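Local coordinates for protein CD1-2 antigen (Gallus gallus, PDB 3DBX) that is a CD1-family, MHC class I-like glycoprotein that probably binds lipids in its groove and presents them to T cells, at residues T30-A33 and V38-M41; W48-C53 and I69-M74. All blocks are in the same frame, centred on the assembly; numbering follows the deposited sequence.

Interaction 1: residues T30-A33 and V38-M41; sequences TGMA and VPIM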
loop_
_atom_site.group_PDB
_atom_site.type_symbol
_atom_site.label_atom_id
_atom_site.label_comp_id
_atom_site.label_asym_id
_atom_site.label_seq_id
_atom_site.Cartn_x
_atom_site.Cartn_y
_atom_site.Cartn_z
ATOM N N THR A 30 13.755 4.413 -4.431
ATOM C CA THR A 30 12.944 4.142 -3.247
ATOM C C THR A 30 12.881 2.637 -3.079
ATOM O O THR A 30 12.993 1.888 -4.053
ATOM C CB THR A 30 11.491 4.698 -3.383
ATOM O OG1 THR A 30 10.857 4.089 -4.512
ATOM C CG2 THR A 30 11.509 6.203 -3.586
ATOM N N GLY A 31 12.731 2.192 -1.843
ATOM C CA GLY A 31 12.533 0.772 -1.595
ATOM C C GLY A 31 12.095 0.527 -0.169
ATOM O O GLY A 31 12.452 1.274 0.766
ATOM N N MET A 32 11.302 -0.518 -0.011
ATOM C CA MET A 32 10.760 -0.898 1.303
ATOM C C MET A 32 10.760 -2.390 1.476
ATOM O O MET A 32 10.516 -3.107 0.526
ATOM C CB MET A 32 9.322 -0.430 1.415
ATOM C CG MET A 32 8.800 -0.543 2.846
ATOM S SD MET A 32 7.142 0.062 2.889
ATOM C CE MET A 32 7.353 1.704 2.237
ATOM N N ALA A 33 11.037 -2.853 2.693
ATOM C CA ALA A 33 10.829 -4.240 3.062
ATOM C C ALA A 33 9.715 -4.318 4.098
ATOM O O ALA A 33 9.720 -3.551 5.072
ATOM C CB ALA A 33 12.116 -4.837 3.630
ATOM N N VAL A 38 3.875 -4.351 8.154
ATOM C CA VAL A 38 4.771 -3.590 9.013
ATOM C C VAL A 38 6.035 -3.356 8.205
ATOM O O VAL A 38 6.673 -4.335 7.806
ATOM C CB VAL A 38 5.167 -4.425 10.251
ATOM C CG1 VAL A 38 6.180 -3.649 11.124
ATOM C CG2 VAL A 38 3.907 -4.825 11.047
ATOM N N PRO A 39 6.371 -2.079 7.940
ATOM C CA PRO A 39 7.635 -1.684 7.316
ATOM C C PRO A 39 8.794 -2.054 8.236
ATOM O O PRO A 39 8.798 -1.667 9.403
ATOM C CB PRO A 39 7.500 -0.174 7.228
ATOM C CG PRO A 39 5.991 0.068 7.203
ATOM C CD PRO A 39 5.523 -0.901 8.225
ATOM N N ILE A 40 9.738 -2.844 7.730
ATOM C CA ILE A 40 10.880 -3.356 8.519
ATOM C C ILE A 40 12.113 -2.498 8.227
ATOM O O ILE A 40 12.883 -2.157 9.136
ATOM C CB ILE A 40 11.156 -4.879 8.182
ATOM C CG1 ILE A 40 10.040 -5.752 8.722
ATOM C CG2 ILE A 40 12.435 -5.369 8.777
ATOM C CD1 ILE A 40 9.550 -5.321 10.071
ATOM N N MET A 41 12.275 -2.165 6.944
ATOM C CA MET A 41 13.435 -1.444 6.434
ATOM C C MET A 41 12.958 -0.534 5.325
ATOM O O MET A 41 12.052 -0.892 4.572
ATOM C CB MET A 41 14.477 -2.413 5.865
ATOM C CG MET A 41 15.307 -3.099 6.910
ATOM S SD MET A 41 16.618 -4.172 6.283
ATOM C CE MET A 41 15.670 -5.401 5.377
#

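Interaction 2: residues W48-C53 and I69-M74; sequences WNLNIC and ILSFSM. With NAG (2-acetamido-2-deoxy-beta-D-glucopyranose), chain D; PLM (palmitic acid), chain F.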
loop_
_atom_site.group_PDB
_atom_site.type_symbol
_atom_site.label_atom_id
_atom_site.label_comp_id
_atom_site.label_asym_id
_atom_site.label_seq_id
_atom_site.Cartn_x
_atom_site.Cartn_y
_atom_site.Cartn_z
ATOM N N TRP A 48 21.281 5.673 0.093
ATOM C CA TRP A 48 21.082 4.266 -0.333
ATOM C C TRP A 48 21.379 3.218 0.731
ATOM O O TRP A 48 21.570 2.034 0.421
ATOM C CB TRP A 48 21.837 3.902 -1.611
ATOM C CG TRP A 48 21.507 4.701 -2.831
ATOM C CD1 TRP A 48 20.516 5.632 -2.981
ATOM C CD2 TRP A 48 22.166 4.605 -4.090
ATOM N NE1 TRP A 48 20.538 6.137 -4.260
ATOM C CE2 TRP A 48 21.542 5.522 -4.960
ATOM C CE3 TRP A 48 23.233 3.834 -4.568
ATOM C CZ2 TRP A 48 21.949 5.689 -6.284
ATOM C CZ3 TRP A 48 23.643 4.003 -5.881
ATOM C CH2 TRP A 48 23.002 4.923 -6.723
ATOM N N ASN A 49 21.425 3.646 1.984
ATOM C CA ASN A 49 21.531 2.695 3.070
ATOM C C ASN A 49 20.116 2.257 3.492
ATOM O O ASN A 49 19.135 2.970 3.236
ATOM C CB ASN A 49 22.377 3.263 4.223
ATOM C CG ASN A 49 23.842 3.567 3.797
ATOM O OD1 ASN A 49 24.557 2.698 3.270
ATOM N ND2 ASN A 49 24.285 4.808 4.039
ATOM N N LEU A 50 20.018 1.073 4.092
ATOM C CA LEU A 50 18.747 0.559 4.584
ATOM C C LEU A 50 18.488 1.060 5.996
ATOM O O LEU A 50 19.166 0.647 6.934
ATOM C CB LEU A 50 18.728 -0.976 4.523
ATOM C CG LEU A 50 18.356 -1.452 3.115
ATOM C CD1 LEU A 50 18.974 -2.785 2.771
ATOM C CD2 LEU A 50 16.853 -1.498 2.921
ATOM N N ASN A 51 17.548 1.997 6.126
ATOM C CA ASN A 51 17.061 2.436 7.431
ATOM C C ASN A 51 16.240 1.302 8.046
ATOM O O ASN A 51 15.432 0.688 7.364
ATOM C CB ASN A 51 16.184 3.696 7.312
ATOM C CG ASN A 51 16.987 4.989 7.269
ATOM O OD1 ASN A 51 18.151 5.001 6.841
ATOM N ND2 ASN A 51 16.337 6.107 7.714
ATOM N N ILE A 52 16.480 1.011 9.319
ATOM C CA ILE A 52 15.641 0.094 10.093
ATOM C C ILE A 52 14.524 0.852 10.846
ATOM O O ILE A 52 14.806 1.805 11.586
ATOM C CB ILE A 52 16.499 -0.737 11.041
ATOM C CG1 ILE A 52 17.105 -1.901 10.266
ATOM C CG2 ILE A 52 15.664 -1.283 12.166
ATOM C CD1 ILE A 52 18.590 -1.990 10.406
ATOM N N CYS A 53 13.275 0.403 10.668
ATOM C CA CYS A 53 12.092 1.165 11.054
ATOM C C CYS A 53 11.570 0.862 12.448
ATOM O O CYS A 53 10.768 1.629 12.989
ATOM C CB CYS A 53 10.952 0.911 10.078
ATOM S SG CYS A 53 11.299 1.239 8.338
ATOM N N ILE A 69 23.023 -8.552 1.523
ATOM C CA ILE A 69 22.432 -9.152 0.318
ATOM C C ILE A 69 21.748 -8.100 -0.554
ATOM O O ILE A 69 21.907 -8.079 -1.785
ATOM C CB ILE A 69 21.377 -10.238 0.704
ATOM C CG1 ILE A 69 22.055 -11.549 1.104
ATOM C CG2 ILE A 69 20.344 -10.464 -0.425
ATOM C CD1 ILE A 69 21.136 -12.530 1.828
ATOM N N LEU A 70 20.976 -7.234 0.098
ATOM C CA LEU A 70 20.141 -6.266 -0.579
ATOM C C LEU A 70 20.933 -5.105 -1.181
ATOM O O LEU A 70 20.489 -4.480 -2.153
ATOM C CB LEU A 70 19.063 -5.754 0.384
ATOM C CG LEU A 70 18.039 -6.791 0.898
ATOM C CD1 LEU A 70 17.044 -6.203 1.917
ATOM C CD2 LEU A 70 17.296 -7.455 -0.247
ATOM N N SER A 71 22.109 -4.845 -0.618
ATOM C CA SER A 71 22.910 -3.673 -0.965
ATOM C C SER A 71 24.152 -3.968 -1.806
ATOM O O SER A 71 24.342 -3.373 -2.862
ATOM C CB SER A 71 23.327 -2.959 0.316
ATOM O OG SER A 71 22.319 -3.114 1.302
ATOM N N PHE A 72 24.997 -4.882 -1.345
ATOM C CA PHE A 72 26.330 -5.020 -1.932
ATOM C C PHE A 72 26.494 -6.245 -2.822
ATOM O O PHE A 72 27.493 -6.354 -3.536
ATOM C CB PHE A 72 27.427 -5.027 -0.855
ATOM C CG PHE A 72 27.157 -4.117 0.319
ATOM C CD1 PHE A 72 27.061 -2.736 0.152
ATOM C CD2 PHE A 72 27.027 -4.653 1.613
ATOM C CE1 PHE A 72 26.808 -1.901 1.246
ATOM C CE2 PHE A 72 26.785 -3.830 2.718
ATOM C CZ PHE A 72 26.674 -2.451 2.533
ATOM N N SER A 73 25.523 -7.161 -2.786
ATOM C CA SER A 73 25.688 -8.466 -3.433
ATOM C C SER A 73 25.362 -8.445 -4.925
ATOM O O SER A 73 24.944 -7.421 -5.477
ATOM C CB SER A 73 24.867 -9.547 -2.717
ATOM O OG SER A 73 23.483 -9.449 -3.030
ATOM N N MET A 74 25.573 -9.595 -5.554
ATOM C CA MET A 74 25.280 -9.841 -6.959
ATOM C C MET A 74 23.906 -9.349 -7.424
ATOM O O MET A 74 23.757 -8.897 -8.557
ATOM C CB MET A 74 25.380 -11.337 -7.198
ATOM C CG MET A 74 25.109 -11.779 -8.606
ATOM S SD MET A 74 25.436 -13.547 -8.701
ATOM C CE MET A 74 27.236 -13.597 -8.904
HETATM C C1 NAG D . 16.873 7.450 7.480
HETATM C C2 NAG D . 15.732 8.434 7.113
HETATM C C3 NAG D . 16.215 9.892 7.077
HETATM C C4 NAG D . 16.910 10.280 8.389
HETATM C C5 NAG D . 17.996 9.248 8.739
HETATM C C6 NAG D . 18.486 9.460 10.171
HETATM C C7 NAG D . 14.184 7.193 5.597
HETATM C C8 NAG D . 13.350 7.371 4.359
HETATM N N2 NAG D . 15.103 8.149 5.830
HETATM O O3 NAG D . 15.126 10.756 6.796
HETATM O O4 NAG D . 17.434 11.601 8.325
HETATM O O5 NAG D . 17.540 7.900 8.657
HETATM O O6 NAG D . 19.795 8.957 10.339
HETATM O O7 NAG D . 14.006 6.214 6.322
HETATM C C1 PLM F . 25.846 -5.845 -14.485
HETATM O O1 PLM F . 25.948 -4.735 -13.902
HETATM O O2 PLM F . 25.914 -5.867 -15.736
HETATM C C2 PLM F . 25.646 -7.137 -13.712
HETATM C C3 PLM F . 25.034 -6.870 -12.335
HETATM C C4 PLM F . 24.646 -8.159 -11.613
HETATM C C5 PLM F . 23.199 -8.570 -11.894
HETATM C C6 PLM F . 22.178 -7.887 -10.980
HETATM C C7 PLM F . 20.858 -7.615 -11.698
HETATM C C8 PLM F . 19.769 -8.580 -11.264
HETATM C C9 PLM F . 18.413 -7.883 -11.195
HETATM C CA PLM F . 17.373 -8.867 -10.671
HETATM C CB PLM F . 16.361 -8.212 -9.740
HETATM C CC PLM F . 16.737 -8.358 -8.270
HETATM C CD PLM F . 16.040 -9.541 -7.613
HETATM C CE PLM F . 16.784 -9.907 -6.346
HETATM C CF PLM F . 15.838 -10.061 -5.163
HETATM C CG PLM F . 16.519 -9.625 -3.871
#

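Interaction 1: residues T30-A33 and V38-M41
Met-32 and Ala-33 meet residues 39-41 at a classic beta bulge in the hairpin of strands 27-35 and 38-43, within the antiparallel floor of the MHC class I-like platform. Gly-31 only borders the contact, and its backbone pairs further on, with Leu-43. Met-32 CA makes a bent CA-H...O contact with Met-41 O at 3.5 Å. CG stands anti to the backbone N (chi1 -169°) and passes alongside the same oxygen, Met-32 CG to Met-41 O being 3.7 Å. Beyond it, SD lies 4.4 Å from Pro-39 CB, a loose apolar touch. This side chain also packs on an acidic residue of the other protein chain of the assembly. Ala-33 forms the hydrogen-bonded pair with Met-41: its N donates almost straight to Met-41 O at 2.9 Å. Its own oxygen serves two successive amides, which defines the bulge. Ile-40 N reaches Ala-33 O at 2.8 Å, while Met-41 N adds a weak, longer bond to that oxygen. The short strand axes make 112° between their N-to-C directions, well away from the 180° of a straight antiparallel pair. Ala-33 and Met-41 share the sheet face where Met-41 touches Tyr-173 of helix 156-180. There the bent end of Met-41 curls back over the alanine, its CE 4.0 Å from Ala-33 CB.

Interaction 2: residues W48-C53 and I69-M74
Leu-50, on the edge strand 50-52 of the MHC class I-like platform, reaches Leu-70 and Ser-71 of helix 66-71 in a small, buried strand-to-helix contact. One methyl group does the touching. Leu-50 CD1 sits 3.8 Å from Leu-70 CB and hardly further from the CD1 of that leucine, and the two leucine side chains cross at about a right angle. The same methyl lies 3.7 Å from Ser-71 OG, a van der Waals touch to a polar atom whose hydrogen-bonding partner is elsewhere. With CG beside the backbone N (chi1 -83°), the Leu-50 side chain carries CD1 to the helix. Both leucines also pack onto Met-41 of the adjacent strand 38-43 and Tyr-17 of strand 12-21, deeper in the sheet.

Lys-67, one helical turn before Ser-71, links both sides by hydrogen bonds. Its backbone oxygen is hydrogen-bonded to Ser-71 OG and its NZ to Leu-50 O, so the helix also grips the strand through a lysine. Ser-71 CB lies over the centre of one face of the Phe-72 ring, 3.7 Å above its plane, and Ser-73 O is hydrogen-bonded to Asn-79 ND2 of the next helix. Further on, the backbone passes the bound palmitic acid, whose C6 is 3.1 Å from Met-74 O.

On the strand, Leu-50 is held in the sheet through its neighbour Asn-51, which pairs by backbone with Val-42. The side chain of Asn-51 is N-glycosylated. Its sugar is also hydrogen-bonded to Asp-44 OD1, and the covalent link itself joins Asn-51 ND2 to C1 of the N-acetylglucosamine at 1.5 Å.

Overall arrangement
From the N terminus, strand 27-35 turns tightly into strand 38-43, and interaction 1 closes this short hairpin. The chain then returns as edge strand 50-52 and goes on through a loop to helix 66-71, where interaction 2 closes a second, longer excursion. The two contacts follow in series, neither enclosing nor crossing the other, with centres about 11 Å apart. Strands 38-43 and 50-52 are antiparallel neighbours, and Ile-40 O to Cys-53 N, 3.0 Å, is a probable hydrogen bond between the two contacts. Interaction 1 thus lies within the platform floor, while interaction 2 ties the edge of that floor to the helix beside it.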